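Local coordinates for protein putative RNase YutE (Bacillus subtilis subsp. subtilis str. 168, PDB 1YLM) that is probably an RNase, the toxic component of a putative type VII toxin-antitoxin system that its cognate antitoxin YutD probably neutralises, at residues 63-68 with 72-77. Sequence-based numbering, arbitrary orientation.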
loop_
_atom_site.group_PDB
_atom_site.type_symbol
_atom_site.label_atom_id
_atom_site.label_comp_id
_atom_site.label_asym_id
_atom_site.label_seq_id
_atom_site.Cartn_x
_atom_site.Cartn_y
_atom_site.Cartn_z
ATOM N N ARG A 63 -26.452 -3.725 3.305
ATOM C CA ARG A 63 -26.492 -2.625 2.343
ATOM C C ARG A 63 -25.158 -2.523 1.616
ATOM O O ARG A 63 -24.092 -2.684 2.220
ATOM C CB ARG A 63 -26.818 -1.303 3.047
ATOM C CG ARG A 63 -26.815 -0.098 2.130
ATOM C CD ARG A 63 -27.461 1.080 2.819
ATOM N NE ARG A 63 -27.769 2.136 1.855
ATOM C CZ ARG A 63 -28.922 2.254 1.196
ATOM N NH1 ARG A 63 -29.908 1.379 1.388
ATOM N NH2 ARG A 63 -29.088 3.260 0.338
ATOM N N ASP A 64 -25.213 -2.273 0.320
ATOM C CA ASP A 64 -23.995 -2.169 -0.466
ATOM C C ASP A 64 -23.311 -0.803 -0.249
ATOM O O ASP A 64 -23.964 0.237 -0.337
ATOM C CB ASP A 64 -24.324 -2.396 -1.938
ATOM C CG ASP A 64 -23.096 -2.578 -2.786
ATOM O OD1 ASP A 64 -22.243 -3.427 -2.454
ATOM O OD2 ASP A 64 -22.984 -1.869 -3.802
ATOM N N PRO A 65 -21.999 -0.807 0.071
ATOM C CA PRO A 65 -21.255 0.441 0.255
ATOM C C PRO A 65 -20.973 1.143 -1.075
ATOM O O PRO A 65 -20.563 0.492 -2.045
ATOM C CB PRO A 65 -19.934 -0.030 0.880
ATOM C CG PRO A 65 -19.762 -1.415 0.405
ATOM C CD PRO A 65 -21.144 -1.992 0.278
ATOM N N GLY A 66 -21.186 2.457 -1.107
ATOM C CA GLY A 66 -20.865 3.266 -2.288
ATOM C C GLY A 66 -19.365 3.373 -2.478
ATOM O O GLY A 66 -18.857 3.239 -3.604
ATOM N N SER A 67 -18.663 3.589 -1.367
ATOM C CA SER A 67 -17.201 3.690 -1.331
ATOM C C SER A 67 -16.677 2.947 -0.107
ATOM O O SER A 67 -17.448 2.639 0.803
ATOM C CB SER A 67 -16.781 5.154 -1.208
ATOM O OG SER A 67 -17.123 5.660 0.084
ATOM N N TYR A 68 -15.365 2.696 -0.058
ATOM C CA TYR A 68 -14.797 2.041 1.124
ATOM C C TYR A 68 -15.137 2.795 2.417
ATOM O O TYR A 68 -15.232 2.193 3.486
ATOM C CB TYR A 68 -13.289 1.750 0.974
ATOM C CG TYR A 68 -12.375 2.948 1.004
ATOM C CD1 TYR A 68 -12.120 3.636 2.196
ATOM C CD2 TYR A 68 -11.729 3.370 -0.152
ATOM C CE1 TYR A 68 -11.263 4.735 2.224
ATOM C CE2 TYR A 68 -10.868 4.465 -0.138
ATOM C CZ TYR A 68 -10.640 5.142 1.053
ATOM O OH TYR A 68 -9.776 6.220 1.059
HETATM N N MSE A 72 -17.935 1.134 7.365
HETATM C CA MSE A 72 -18.064 1.116 8.830
HETATM C C MSE A 72 -19.464 1.470 9.270
HETATM O O MSE A 72 -19.996 0.881 10.204
HETATM C CB MSE A 72 -17.065 2.064 9.505
HETATM C CG MSE A 72 -15.612 1.657 9.335
HETATM SE SE MSE A 72 -15.170 -0.171 9.979
HETATM C CE MSE A 72 -16.365 -0.219 11.522
ATOM N N ASP A 73 -20.045 2.448 8.588
ATOM C CA ASP A 73 -21.407 2.884 8.850
ATOM C C ASP A 73 -22.396 1.729 8.697
ATOM O O ASP A 73 -23.315 1.585 9.487
ATOM C CB ASP A 73 -21.767 4.047 7.922
ATOM C CG ASP A 73 -21.036 5.344 8.298
ATOM O OD1 ASP A 73 -20.619 5.477 9.474
ATOM O OD2 ASP A 73 -20.876 6.211 7.407
ATOM N N ILE A 74 -22.173 0.888 7.701
ATOM C CA ILE A 74 -23.040 -0.279 7.481
ATOM C C ILE A 74 -22.866 -1.322 8.599
ATOM O O ILE A 74 -23.853 -1.832 9.149
ATOM C CB ILE A 74 -22.831 -0.871 6.063
ATOM C CG1 ILE A 74 -23.339 0.119 4.993
ATOM C CG2 ILE A 74 -23.532 -2.248 5.952
ATOM C CD1 ILE A 74 -22.626 -0.013 3.651
ATOM N N LEU A 75 -21.615 -1.582 8.987
ATOM C CA LEU A 75 -21.330 -2.478 10.122
ATOM C C LEU A 75 -21.938 -1.968 11.430
ATOM O O LEU A 75 -22.390 -2.756 12.268
ATOM C CB LEU A 75 -19.814 -2.687 10.278
ATOM C CG LEU A 75 -19.144 -3.404 9.098
ATOM C CD1 LEU A 75 -17.622 -3.556 9.314
ATOM C CD2 LEU A 75 -19.771 -4.775 8.843
ATOM N N VAL A 76 -21.966 -0.647 11.595
ATOM C CA VAL A 76 -22.632 -0.038 12.743
ATOM C C VAL A 76 -24.160 -0.270 12.673
ATOM O O VAL A 76 -24.756 -0.741 13.643
ATOM C CB VAL A 76 -22.278 1.472 12.867
ATOM C CG1 VAL A 76 -23.174 2.171 13.877
ATOM C CG2 VAL A 76 -20.804 1.630 13.263
ATOM N N ASP A 77 -24.763 0.059 11.529
ATOM C CA ASP A 77 -26.196 -0.161 11.286
ATOM C C ASP A 77 -26.603 -1.606 11.597
ATOM O O ASP A 77 -27.666 -1.849 12.166
ATOM C CB ASP A 77 -26.557 0.145 9.829
ATOM C CG ASP A 77 -26.496 1.630 9.488
ATOM O OD1 ASP A 77 -26.458 2.490 10.408
ATOM O OD2 ASP A 77 -26.491 1.937 8.276
HETATM O O HOH W 1 -15.519 2.607 6.153
#
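Ile74 packs against the backbone of Arg63 and the ring of Pro65 in a small, mainly apolar contact, where the loop leaving helix 32-59 passes over the short helix 71-77 that it leads into. No direct hydrogen bond joins the two segments. Ile74 carries the contact through CD1, the end of its longer branch, which lies 3.4 Å from Arg63 O and 3.7 Å from Pro65 CA. With CG1 anti to the carbonyl carbon (chi1 -68°) and CG2 anti to the backbone N, both branches face Arg63 O from the helix side, with CG2 3.8 Å from Arg63 O. The side chains of Pro65 and Ile74 cross at about a right angle, Pro65 CB standing 3.9 Å from Ile74 CD1. Arg63 contributes the root of its side chain, CB lying 4.2 Å from Ile74 CG1, while its extended remainder leads away from the helix. At the other end of the contact, one water bridges the segments, donating to Tyr68 O (2.7 Å) and accepting from Met72 N (3.1 Å). Pro65 and Ile74 both also touch Ile57 of helix 32-59, and Met72 reaches Ile49 of the same helix as well as Leu89 and Ile93 of helix 83-93, so helix 71-77 packs against both longer helices.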